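Beta-lactamase-like protein (Novosphingobium pentaromativorans US6-1, PDB 6AUF) probably hydrolyses beta-lactam antibiotics, as a metallo-beta-lactamase of the B3 type that holds zinc ions bound by histidine and aspartate side chains. Local coordinates at residues Trp102-His107 with Asp168-Gly173; Gln126-Ala131 with Arg162-Gly167; His48-Thr53 with Ala196-Phe201; Thr202-Ala207 with Pro243-Val248; Thr25-Ala30 with His42-Ala47. All coordinates share one frame; numbering follows the deposited sequence.

Contact 1: Trp102-His107 with Asp168-Gly173. With ZN (zinc ion), chain C.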
# COMPACT_ATOMS: atom_id res chain seq x y z
N TRP A 102 6.33 13.23 5.60
CA TRP A 102 6.18 12.67 4.26
C TRP A 102 4.92 11.84 4.17
O TRP A 102 4.56 11.13 5.12
CB TRP A 102 7.38 11.80 3.89
CG TRP A 102 8.62 12.61 3.70
CD1 TRP A 102 9.58 12.88 4.63
CD2 TRP A 102 9.02 13.29 2.50
NE1 TRP A 102 10.55 13.68 4.09
CE2 TRP A 102 10.23 13.94 2.78
CE3 TRP A 102 8.47 13.40 1.21
CZ2 TRP A 102 10.92 14.70 1.83
CZ3 TRP A 102 9.14 14.15 0.27
CH2 TRP A 102 10.36 14.79 0.58
N ILE A 103 4.24 11.93 3.04
CA ILE A 103 3.14 11.03 2.70
C ILE A 103 3.57 10.24 1.47
O ILE A 103 3.97 10.83 0.46
CB ILE A 103 1.82 11.78 2.47
CG1 ILE A 103 1.27 12.33 3.78
CG2 ILE A 103 0.77 10.87 1.87
CD1 ILE A 103 0.28 13.44 3.56
N LEU A 104 3.52 8.92 1.57
CA LEU A 104 3.87 8.01 0.50
C LEU A 104 2.62 7.24 0.08
O LEU A 104 1.56 7.35 0.71
CB LEU A 104 4.97 7.03 0.94
CG LEU A 104 6.16 7.66 1.65
CD1 LEU A 104 7.07 6.58 2.19
CD2 LEU A 104 6.92 8.62 0.73
N THR A 105 2.75 6.47 -1.00
CA THR A 105 1.63 5.71 -1.54
C THR A 105 2.09 4.32 -1.94
O THR A 105 3.24 4.11 -2.32
CB THR A 105 0.98 6.39 -2.76
OG1 THR A 105 1.97 6.65 -3.76
CG2 THR A 105 0.29 7.67 -2.34
N SER A 106 1.16 3.37 -1.84
CA SER A 106 1.37 2.05 -2.42
C SER A 106 1.15 2.13 -3.94
O SER A 106 2.09 1.94 -4.72
CB SER A 106 0.44 1.03 -1.77
OG SER A 106 -0.89 1.48 -1.91
N HIS A 107 -0.08 2.44 -4.36
CA HIS A 107 -0.36 2.58 -5.78
C HIS A 107 -1.44 3.63 -5.97
O HIS A 107 -1.97 4.18 -5.01
CB HIS A 107 -0.70 1.22 -6.43
CG HIS A 107 -2.08 0.71 -6.14
ND1 HIS A 107 -2.32 -0.31 -5.24
CD2 HIS A 107 -3.27 1.02 -6.69
CE1 HIS A 107 -3.61 -0.59 -5.24
NE2 HIS A 107 -4.22 0.22 -6.10
N ASP A 168 15.24 3.90 -4.30
CA ASP A 168 15.46 5.13 -3.56
C ASP A 168 14.99 4.98 -2.11
O ASP A 168 14.26 4.06 -1.74
CB ASP A 168 14.70 6.29 -4.22
CG ASP A 168 15.52 7.00 -5.28
OD1 ASP A 168 16.72 6.69 -5.46
OD2 ASP A 168 14.93 7.90 -5.94
N SER A 169 15.41 5.94 -1.28
CA SER A 169 15.10 5.92 0.14
C SER A 169 14.47 7.25 0.53
O SER A 169 15.03 8.31 0.24
CB SER A 169 16.35 5.68 0.97
OG SER A 169 16.53 4.29 1.14
N VAL A 170 13.31 7.19 1.17
CA VAL A 170 12.76 8.36 1.85
C VAL A 170 13.34 8.38 3.26
O VAL A 170 13.15 7.43 4.03
CB VAL A 170 11.23 8.34 1.87
CG1 VAL A 170 10.71 9.58 2.58
CG2 VAL A 170 10.69 8.26 0.47
N THR A 171 14.08 9.44 3.58
CA THR A 171 14.76 9.55 4.86
C THR A 171 14.18 10.70 5.67
O THR A 171 14.01 11.81 5.16
CB THR A 171 16.25 9.77 4.68
OG1 THR A 171 16.46 10.57 3.50
CG2 THR A 171 16.95 8.43 4.54
N LEU A 172 13.90 10.42 6.94
CA LEU A 172 13.38 11.40 7.90
C LEU A 172 14.14 11.14 9.19
O LEU A 172 13.81 10.21 9.93
CB LEU A 172 11.88 11.26 8.09
CG LEU A 172 11.25 12.35 8.96
CD1 LEU A 172 11.78 13.70 8.51
CD2 LEU A 172 9.74 12.31 8.87
N GLY A 173 15.16 11.94 9.46
CA GLY A 173 16.03 11.62 10.57
C GLY A 173 16.60 10.23 10.38
O GLY A 173 17.05 9.86 9.29
ZN ZN C . -5.72 -0.74 -7.18
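Trp-102 and Leu-104 meet Val-170 and Leu-172 in apolar packing between the two beta sheets of the metallo-beta-lactamase sandwich, the alpha-beta/beta-alpha fold of this superfamily. Strand 102-104 belongs to one sheet and strand 169-172 to the edge of the other. The two segment axes come no closer than 9.5 Å and run at 153° to each other, a sheet-to-sheet spacing that only side chains can bridge; no hydrogen bond spans it. Val-170 faces both partners from strand 102-104 and gives one methyl to each. Its CG1, anti to the backbone N (chi1 -179°), sits over a face of the indole, 4.0 Å from the centroid of the five-membered ring of Trp-102 and only 15° off the normal, a CH-pi contact. The Val-170 and Leu-104 side chains pass in opposite directions, CG2 meeting CD2 at 3.8 Å. Leu-172 approaches the same indole differently, its CD2 standing at the ring edge 4.3 Å from Trp-102 CD1. Val-73 of the adjoining strand 72-75 also packs against Trp-102, Leu-104 and Leu-172. Beyond the packed residues the chain leaves strand 100-104 and leads into the zinc site, where His-107 joins His-109 and His-185 on one zinc ion. A hydrogen bond from ND1 to Asp-210 helps orient the His-107 ring, whose NE2 binds that zinc at 2.1 Å.

Contact 2: Gln126-Ala131 with Arg162-Gly167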
# COMPACT_ATOMS: atom_id res chain seq x y z
N GLN A 126 5.19 16.68 2.81
CA GLN A 126 5.52 16.60 1.40
C GLN A 126 5.26 15.18 0.89
O GLN A 126 5.24 14.21 1.65
CB GLN A 126 6.97 16.99 1.15
CG GLN A 126 7.17 18.47 1.00
CD GLN A 126 8.62 18.82 0.81
OE1 GLN A 126 9.49 18.25 1.46
NE2 GLN A 126 8.89 19.76 -0.10
N ILE A 127 5.06 15.09 -0.42
CA ILE A 127 4.70 13.84 -1.08
C ILE A 127 5.87 13.37 -1.94
O ILE A 127 6.44 14.16 -2.71
CB ILE A 127 3.43 14.03 -1.93
CG1 ILE A 127 2.23 14.30 -1.01
CG2 ILE A 127 3.22 12.84 -2.85
CD1 ILE A 127 1.04 14.88 -1.72
N ALA A 128 6.22 12.10 -1.79
CA ALA A 128 7.25 11.46 -2.61
C ALA A 128 6.66 10.23 -3.26
O ALA A 128 5.81 9.56 -2.67
CB ALA A 128 8.48 11.08 -1.78
N ALA A 129 7.10 9.93 -4.49
CA ALA A 129 6.51 8.84 -5.25
C ALA A 129 7.44 8.41 -6.37
O ALA A 129 8.30 9.17 -6.82
CB ALA A 129 5.14 9.24 -5.81
N VAL A 130 7.26 7.15 -6.81
CA VAL A 130 8.02 6.62 -7.93
C VAL A 130 7.62 7.32 -9.22
O VAL A 130 6.47 7.76 -9.39
CB VAL A 130 7.82 5.09 -8.07
CG1 VAL A 130 8.25 4.39 -6.83
CG2 VAL A 130 6.37 4.77 -8.40
N ALA A 131 8.56 7.41 -10.14
CA ALA A 131 8.25 8.10 -11.39
C ALA A 131 7.06 7.46 -12.10
O ALA A 131 6.22 8.16 -12.68
CB ALA A 131 9.49 8.14 -12.28
N ARG A 162 9.04 15.17 -4.29
CA ARG A 162 10.21 14.36 -4.60
C ARG A 162 9.78 13.17 -5.43
O ARG A 162 8.99 12.33 -4.97
CB ARG A 162 10.94 13.89 -3.34
CG ARG A 162 12.27 13.24 -3.68
CD ARG A 162 12.98 12.59 -2.51
NE ARG A 162 14.09 11.79 -3.03
CZ ARG A 162 14.67 10.78 -2.39
NH1 ARG A 162 15.67 10.12 -2.98
NH2 ARG A 162 14.25 10.43 -1.19
N VAL A 163 10.30 13.07 -6.64
CA VAL A 163 9.95 11.95 -7.50
C VAL A 163 11.10 10.95 -7.50
O VAL A 163 12.27 11.33 -7.65
CB VAL A 163 9.57 12.44 -8.90
CG1 VAL A 163 9.95 13.89 -9.06
CG2 VAL A 163 10.16 11.54 -9.95
N LEU A 164 10.77 9.69 -7.28
CA LEU A 164 11.72 8.68 -6.85
C LEU A 164 11.97 7.66 -7.96
O LEU A 164 11.12 7.43 -8.83
CB LEU A 164 11.21 7.94 -5.60
CG LEU A 164 10.85 8.70 -4.34
CD1 LEU A 164 10.17 7.75 -3.37
CD2 LEU A 164 12.06 9.34 -3.68
N VAL A 165 13.13 7.01 -7.87
CA VAL A 165 13.44 5.88 -8.73
C VAL A 165 13.55 4.61 -7.89
O VAL A 165 13.82 4.65 -6.68
CB VAL A 165 14.73 6.08 -9.55
CG1 VAL A 165 14.68 7.38 -10.31
CG2 VAL A 165 15.94 6.03 -8.63
N ASP A 166 13.36 3.48 -8.56
CA ASP A 166 13.48 2.17 -7.95
C ASP A 166 14.73 2.07 -7.10
O ASP A 166 15.84 2.31 -7.58
CB ASP A 166 13.49 1.10 -9.04
CG ASP A 166 13.59 -0.29 -8.47
OD1 ASP A 166 12.80 -0.61 -7.53
OD2 ASP A 166 14.45 -1.08 -8.95
N GLY A 167 14.54 1.72 -5.82
CA GLY A 167 15.65 1.57 -4.89
C GLY A 167 15.96 2.81 -4.07
O GLY A 167 16.85 2.76 -3.22
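The guanidinium group of Arg-162, the residue whose CB rests against Ala-128 CB at 4.0 Å, carries Leu-164 CD2 over the centre of one face. An extended chain from CG to NE, set with CG anti to the backbone N (chi1 -171°), takes the group away from the neighbouring strand and along its own. There NH2 hydrogen-bonds the carbonyl of Ser-169, while a long, weak ion pair links NH1 to Asp-168. The peptide groups are the other flat elements. Arg-162 N donates to Ile-127 O at 3.2 Å, and Arg-162 O accepts from Ala-129 N. Further along, Leu-164 N bonds to Ala-129 O, and Ala-131 N closes the series on Leu-164 O at 2.9 Å. Arg-162 thus donates to Ile-127 and accepts from Ala-129, the residues flanking its bridge partner Ala-128. This alternation is that of a parallel pair, here the two strands of a beta-alpha-beta unit linked through helix 131-139. Strand 162-164 is the outermost strand on this side of the larger sheet. Ala-128 and Arg-162 share the face that carries Trp-102 and Leu-104 of strand 100-104, whereas Ala-129 and Val-163 project from the reverse. Leu-164 turns its isobutyl group back over the neighbouring strand, CD1 lying 4.1 Å from Ala-128 CB and CG 3.6 Å from Ala-129 O. Where the strands end, Val-163 CG2 meets Ala-131 CB at 4.2 Å.

Contact 3: His48-Thr53 with Ala196-Phe201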
# COMPACT_ATOMS: atom_id res chain seq x y z
N HIS A 48 -1.07 -1.23 16.83
CA HIS A 48 0.38 -1.24 16.84
C HIS A 48 0.85 -2.41 15.98
O HIS A 48 0.44 -3.55 16.21
CB HIS A 48 0.87 -1.38 18.28
CG HIS A 48 2.35 -1.51 18.41
ND1 HIS A 48 3.22 -0.50 18.06
CD2 HIS A 48 3.12 -2.53 18.87
CE1 HIS A 48 4.46 -0.89 18.29
NE2 HIS A 48 4.43 -2.12 18.78
N ILE A 49 1.68 -2.12 14.98
CA ILE A 49 2.17 -3.21 14.15
C ILE A 49 3.46 -3.75 14.75
O ILE A 49 3.54 -4.92 15.12
CB ILE A 49 2.36 -2.78 12.69
CG1 ILE A 49 1.01 -2.47 12.06
CG2 ILE A 49 3.10 -3.86 11.90
CD1 ILE A 49 1.13 -1.99 10.63
N TYR A 50 4.47 -2.89 14.86
CA TYR A 50 5.75 -3.31 15.40
C TYR A 50 6.64 -2.09 15.53
O TYR A 50 6.63 -1.22 14.65
CB TYR A 50 6.41 -4.37 14.51
CG TYR A 50 7.51 -5.16 15.19
CD1 TYR A 50 7.20 -6.19 16.07
CD2 TYR A 50 8.85 -4.89 14.96
CE1 TYR A 50 8.19 -6.92 16.70
CE2 TYR A 50 9.86 -5.62 15.58
CZ TYR A 50 9.52 -6.63 16.45
OH TYR A 50 10.49 -7.36 17.08
N GLY A 51 7.40 -2.03 16.63
CA GLY A 51 8.25 -0.89 16.89
C GLY A 51 7.57 0.43 16.60
O GLY A 51 6.51 0.74 17.17
N ASN A 52 8.15 1.22 15.70
CA ASN A 52 7.69 2.56 15.35
C ASN A 52 6.59 2.56 14.29
O ASN A 52 6.31 3.63 13.72
CB ASN A 52 8.87 3.41 14.87
CG ASN A 52 9.50 2.87 13.58
OD1 ASN A 52 9.04 1.88 12.99
ND2 ASN A 52 10.56 3.54 13.11
N THR A 53 5.96 1.42 14.03
CA THR A 53 5.04 1.28 12.92
C THR A 53 3.64 0.94 13.42
O THR A 53 3.47 0.04 14.25
CB THR A 53 5.52 0.20 11.94
OG1 THR A 53 6.83 0.55 11.51
CG2 THR A 53 4.58 0.08 10.76
N ALA A 196 12.17 -2.22 11.85
CA ALA A 196 11.46 -1.88 13.08
C ALA A 196 11.97 -2.75 14.21
O ALA A 196 12.25 -3.94 14.03
CB ALA A 196 9.95 -2.07 12.91
N CYS A 197 12.11 -2.16 15.39
CA CYS A 197 12.63 -2.88 16.54
C CYS A 197 11.70 -2.68 17.73
O CYS A 197 11.16 -1.59 17.93
CB CYS A 197 14.05 -2.42 16.87
SG CYS A 197 15.12 -2.39 15.41
N ASP A 198 11.50 -3.76 18.49
CA ASP A 198 10.58 -3.73 19.61
C ASP A 198 11.26 -3.08 20.80
O ASP A 198 12.29 -2.41 20.65
CB ASP A 198 10.07 -5.14 19.95
CG ASP A 198 11.18 -6.08 20.42
OD1 ASP A 198 12.34 -5.63 20.59
OD2 ASP A 198 10.88 -7.28 20.63
N GLU A 199 10.70 -3.26 22.00
CA GLU A 199 11.29 -2.65 23.18
C GLU A 199 12.58 -3.33 23.61
O GLU A 199 13.40 -2.70 24.27
CB GLU A 199 10.29 -2.68 24.33
CG GLU A 199 10.50 -1.57 25.33
CD GLU A 199 10.35 -0.21 24.70
OE1 GLU A 199 10.87 0.77 25.28
OE2 GLU A 199 9.71 -0.12 23.64
N ALA A 200 12.77 -4.60 23.24
CA ALA A 200 13.95 -5.37 23.60
C ALA A 200 15.02 -5.38 22.51
O ALA A 200 15.94 -6.21 22.57
CB ALA A 200 13.56 -6.80 23.95
N PHE A 201 14.92 -4.50 21.50
CA PHE A 201 15.90 -4.45 20.41
C PHE A 201 15.97 -5.79 19.68
O PHE A 201 17.04 -6.30 19.39
CB PHE A 201 17.30 -4.05 20.90
CG PHE A 201 17.34 -2.76 21.66
CD1 PHE A 201 17.14 -2.74 23.04
CD2 PHE A 201 17.58 -1.56 21.01
CE1 PHE A 201 17.18 -1.56 23.75
CE2 PHE A 201 17.61 -0.37 21.71
CZ PHE A 201 17.41 -0.37 23.09
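Tyr-50 reaches along residues 196-198, its CB and CG setting the direction and its contacts starting at CD2. CG stands anti to the backbone N (chi1 -162°), which sends the ring toward the end of strand 190-197. CD2 touches Ala-196 CB at 3.7 Å. The next carbon, CE2, turns the ring edge to Ala-196 O, which lies near the ring plane 3.3 Å away. CZ then passes Asp-198 CB at 3.8 Å. At the tip, OH runs beside the Asp-198 carboxylate, 3.6 Å from OD2 and without a hydrogen bond to it; ring and carboxylate planes differ by 30°. The hydroxyl is instead bonded to Thr-202 O. Tyr-50 occupies a classic beta bulge: its N and that of Ile-49 both bind Thr-53 O, approaching from the same face of that carbonyl. A type II' turn from Tyr-50 to Thr-53 follows, with Gly-51 at the position where positive phi is needed, and it joins strands 47-50 and 53-55 as a hairpin. This hairpin end of one sheet of the sandwich rests on the end of a second hairpin, 190-197 with 203-208, in the other sheet, where the disulfide Cys-197 to Cys-203 ties the strands. Ala-196 CB points into the first turn, meeting Asn-52 OD1 at 4.1 Å. That oxygen accepts a hydrogen bond of 3.0 Å from Thr-53 OG1, which is also bonded to Trp-194 NE1.

Contact 4: Thr202-Ala207 with Pro243-Val248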
# COMPACT_ATOMS: atom_id res chain seq x y z
N THR A 202 14.81 -6.39 19.45
CA THR A 202 14.63 -7.38 18.41
C THR A 202 14.10 -6.63 17.20
O THR A 202 13.09 -5.93 17.29
CB THR A 202 13.66 -8.49 18.83
OG1 THR A 202 14.35 -9.47 19.61
CG2 THR A 202 13.05 -9.15 17.63
N CYS A 203 14.80 -6.75 16.08
CA CYS A 203 14.50 -5.96 14.90
C CYS A 203 13.98 -6.85 13.79
O CYS A 203 14.41 -8.00 13.65
CB CYS A 203 15.73 -5.19 14.42
SG CYS A 203 16.35 -3.99 15.63
N ARG A 204 13.04 -6.32 13.03
CA ARG A 204 12.40 -7.04 11.95
C ARG A 204 12.25 -6.08 10.78
O ARG A 204 12.07 -4.88 10.97
CB ARG A 204 11.01 -7.57 12.34
CG ARG A 204 10.98 -8.36 13.61
CD ARG A 204 11.81 -9.62 13.50
NE ARG A 204 11.32 -10.59 14.46
CZ ARG A 204 12.01 -11.64 14.89
NH1 ARG A 204 13.24 -11.84 14.44
NH2 ARG A 204 11.47 -12.47 15.77
N MET A 205 12.32 -6.62 9.58
CA MET A 205 12.04 -5.84 8.40
C MET A 205 10.55 -5.92 8.10
O MET A 205 9.99 -7.01 7.99
CB MET A 205 12.86 -6.34 7.21
CG MET A 205 14.33 -6.22 7.44
SD MET A 205 14.84 -4.50 7.60
CE MET A 205 14.19 -3.80 6.08
N ILE A 206 9.93 -4.78 7.99
CA ILE A 206 8.55 -4.68 7.55
C ILE A 206 8.53 -4.42 6.05
O ILE A 206 9.33 -3.65 5.51
CB ILE A 206 7.81 -3.59 8.35
CG1 ILE A 206 7.65 -4.08 9.80
CG2 ILE A 206 6.46 -3.28 7.74
CD1 ILE A 206 7.49 -2.99 10.78
N ALA A 207 7.62 -5.10 5.36
CA ALA A 207 7.41 -4.92 3.94
C ALA A 207 5.95 -4.55 3.73
O ALA A 207 5.07 -5.38 3.95
CB ALA A 207 7.78 -6.19 3.16
N PRO A 243 13.03 -7.66 1.49
CA PRO A 243 13.25 -8.03 2.89
C PRO A 243 11.92 -7.94 3.62
O PRO A 243 11.24 -6.91 3.57
CB PRO A 243 14.26 -6.99 3.38
CG PRO A 243 14.11 -5.84 2.45
CD PRO A 243 13.69 -6.40 1.12
N CYS A 244 11.53 -9.04 4.26
CA CYS A 244 10.12 -9.22 4.60
C CYS A 244 9.96 -10.16 5.79
O CYS A 244 9.56 -11.31 5.67
CB CYS A 244 9.38 -9.76 3.37
SG CYS A 244 7.60 -9.99 3.47
N ASP A 245 10.28 -9.66 6.99
CA ASP A 245 9.91 -10.38 8.21
C ASP A 245 8.42 -10.26 8.48
O ASP A 245 7.77 -11.24 8.88
CB ASP A 245 10.69 -9.84 9.40
CG ASP A 245 12.13 -10.28 9.39
OD1 ASP A 245 12.38 -11.51 9.37
OD2 ASP A 245 13.01 -9.39 9.41
N ILE A 246 7.85 -9.07 8.28
CA ILE A 246 6.45 -8.81 8.58
C ILE A 246 5.80 -8.24 7.34
O ILE A 246 6.07 -7.10 6.95
CB ILE A 246 6.29 -7.85 9.77
CG1 ILE A 246 6.81 -8.52 11.05
CG2 ILE A 246 4.84 -7.43 9.91
CD1 ILE A 246 6.97 -7.55 12.18
N LEU A 247 4.92 -9.02 6.72
CA LEU A 247 4.20 -8.56 5.55
C LEU A 247 3.00 -7.70 5.94
O LEU A 247 2.25 -8.03 6.85
CB LEU A 247 3.72 -9.76 4.72
CG LEU A 247 2.87 -9.37 3.52
CD1 LEU A 247 3.72 -8.57 2.54
CD2 LEU A 247 2.28 -10.60 2.87
N VAL A 248 2.82 -6.59 5.22
CA VAL A 248 1.64 -5.74 5.38
C VAL A 248 1.18 -5.33 3.99
O VAL A 248 2.01 -5.01 3.13
CB VAL A 248 1.93 -4.52 6.28
CG1 VAL A 248 0.63 -3.80 6.65
CG2 VAL A 248 2.67 -4.93 7.54
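Met-205 N gives a nearly straight hydrogen bond (177°) to Asp-245 OD2, 2.9 Å away, on the oxygen's anti lone pair. This carboxylate stands in for a backbone acceptor where two parallel strands begin to pair, those of the beta-alpha-beta unit formed by strand 203-208, helix 226-241 and strand 246-248. Asp-245 holds CG anti to its own carbonyl carbon (chi1 -74°), which brings OD2 over to the neighbouring strand. In return Met-205 O is bound by Ile-246 N at 3.0 Å and weakly by Asp-245 N. Regular parallel pairing then takes over, with Ala-207 N donating to Ile-246 O and Val-248 N to Ala-207 O. Arg-204 lies across Asp-245 at about a right angle, but NH1 remains 5.2 Å from Asp-245 OD1. Their side chains meet through CB atoms, 3.7 Å apart. On one face of the sheet, Ile-206 and Ile-246 point the same way, CG1 of the former beside CB of the latter, and Ile-206 CG2 meets Val-248 CG2 at 4.1 Å. Tyr-50 of strand 47-50 packs on this isoleucine face. The reverse face carries Ala-207 and Leu-247 and is packed by helix 272-292, to which Cys-244 is tied by its disulfide with Cys-273. Bent at chi2 and chi3, Met-205 curls over Pro-243, CG 4.1 Å from its CB, and the sulfur of Cys-244, SG, lies 3.8 Å from Ala-207 CB.

Contact 5: Thr25-Ala30 with His42-Ala47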
# COMPACT_ATOMS: atom_id res chain seq x y z
N THR A 25 -9.86 -4.39 22.48
CA THR A 25 -10.90 -4.31 21.46
C THR A 25 -10.57 -5.09 20.19
O THR A 25 -11.48 -5.67 19.59
CB THR A 25 -11.17 -2.85 21.10
OG1 THR A 25 -12.49 -2.73 20.55
CG2 THR A 25 -10.13 -2.34 20.08
N THR A 26 -9.31 -5.10 19.75
CA THR A 26 -8.86 -5.92 18.63
C THR A 26 -9.29 -5.36 17.27
O THR A 26 -10.46 -5.01 17.06
CB THR A 26 -9.37 -7.36 18.75
OG1 THR A 26 -8.34 -8.27 18.36
CG2 THR A 26 -10.51 -7.59 17.81
N LEU A 27 -8.34 -5.27 16.35
CA LEU A 27 -8.69 -4.96 14.97
C LEU A 27 -9.54 -6.07 14.37
O LEU A 27 -10.55 -5.80 13.70
CB LEU A 27 -7.42 -4.74 14.16
CG LEU A 27 -7.35 -3.61 13.14
CD1 LEU A 27 -8.43 -2.56 13.34
CD2 LEU A 27 -5.97 -2.96 13.22
N ALA A 28 -9.17 -7.33 14.64
CA ALA A 28 -9.83 -8.47 14.01
C ALA A 28 -11.33 -8.47 14.29
O ALA A 28 -12.15 -8.41 13.37
CB ALA A 28 -9.18 -9.76 14.50
N THR A 29 -11.72 -8.58 15.56
CA THR A 29 -13.14 -8.58 15.86
C THR A 29 -13.77 -7.22 15.57
O THR A 29 -14.91 -7.16 15.09
CB THR A 29 -13.40 -9.02 17.32
OG1 THR A 29 -13.29 -7.90 18.21
CG2 THR A 29 -12.41 -10.12 17.73
N ALA A 30 -13.06 -6.12 15.80
CA ALA A 30 -13.65 -4.82 15.51
C ALA A 30 -14.04 -4.67 14.04
O ALA A 30 -14.93 -3.87 13.72
CB ALA A 30 -12.69 -3.71 15.93
N HIS A 42 -14.91 2.59 6.49
CA HIS A 42 -15.48 2.23 7.78
C HIS A 42 -14.42 2.31 8.86
O HIS A 42 -13.35 1.70 8.71
CB HIS A 42 -16.06 0.83 7.71
CG HIS A 42 -16.85 0.46 8.92
ND1 HIS A 42 -16.25 0.16 10.13
CD2 HIS A 42 -18.18 0.36 9.12
CE1 HIS A 42 -17.19 -0.12 11.01
NE2 HIS A 42 -18.36 -0.00 10.43
N PRO A 43 -14.67 3.03 9.95
CA PRO A 43 -13.59 3.30 10.90
C PRO A 43 -13.19 2.05 11.67
O PRO A 43 -14.03 1.24 12.07
CB PRO A 43 -14.20 4.36 11.83
CG PRO A 43 -15.44 4.83 11.12
CD PRO A 43 -15.93 3.66 10.36
N ALA A 44 -11.89 1.90 11.87
CA ALA A 44 -11.26 0.84 12.62
C ALA A 44 -10.41 1.45 13.72
O ALA A 44 -9.87 2.55 13.57
CB ALA A 44 -10.37 -0.03 11.71
N PRO A 45 -10.27 0.77 14.86
CA PRO A 45 -9.41 1.29 15.90
C PRO A 45 -7.97 1.22 15.44
O PRO A 45 -7.58 0.25 14.78
CB PRO A 45 -9.66 0.33 17.07
CG PRO A 45 -9.93 -0.97 16.39
CD PRO A 45 -10.67 -0.63 15.11
N PRO A 46 -7.15 2.23 15.75
CA PRO A 46 -5.73 2.14 15.40
C PRO A 46 -5.11 0.94 16.09
O PRO A 46 -5.64 0.41 17.07
CB PRO A 46 -5.14 3.46 15.91
CG PRO A 46 -6.33 4.34 16.27
CD PRO A 46 -7.46 3.40 16.59
N ALA A 47 -3.98 0.50 15.57
CA ALA A 47 -3.30 -0.61 16.21
C ALA A 47 -1.79 -0.46 16.04
O ALA A 47 -1.31 0.34 15.23
CB ALA A 47 -3.76 -1.97 15.66
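Leu-27, at the start of the short helix 27-30 near the N-terminus, packs on the proline-rich loop 42-46 that leads into edge strand 47-50 of the larger sheet. No hydrogen bond crosses between the two segments, and the contact is made by methyl groups and a proline ring. Leu-27 forks over the loop. Its CD1 lies against the pyrrolidine ring of Pro-45, 3.4 Å from CD, and also meets Ala-44 CB at 3.6 Å. Its other branch, CD2, reaches past the Pro-45 carbonyl to Ala-47 CB, where the strand begins. Side chains from further along and before the helix also touch the proline. Ala-30 CB, one turn on from Leu-27, faces Pro-45 CD, although its exact place in the model is less sure. Thr-25 approaches from the other end of the segment, crossing the ring at an angle with CG2 3.9 Å from Pro-45 CG. Pro-45 is thus touched at CB, CG and CD by three residues of the helix segment. Leu-27 also packs on Phe-258 and Leu-261 of helix 257-261. Thr-26 stands at the N-cap position without a capping bond from its own side chain; its OG1 is instead bonded to Ser-262 OG, which also takes part in a hydrogen bond with Ala-28 N. Ala-44 packs on the disulfide of Cys-31 and Cys-59, which ties the chain just after the helix to Cys-59. Between the two segments themselves the hold is apolar packing alone, that of a one-turn N-terminal helix laid on the loop that feeds the edge strand of the sandwich.

How the contacts relate
Contacts 2 and 4 are buried, and each pairs the parallel strands of a beta-alpha-beta unit through backbone hydrogen bonds, one in each sheet; contact 4 adds an aspartate side chain as acceptor. Contacts 1 and 3 instead bridge the two sheets, partly buried and without hydrogen bonds across them, one by indole and methyl packing, the other by a tyrosine laid on a hairpin end. Contacts 1 and 2 touch through neighbouring strands 100-104 and 126-130. Contacts 3 and 4 meet likewise at strands 190-197 and 203-208, where the Cys-197 to Cys-203 disulfide adds a covalent tie. Contact 5, partly buried and apolar, adjoins contact 3 only in sequence. Contact 1 alone contains a zinc ligand.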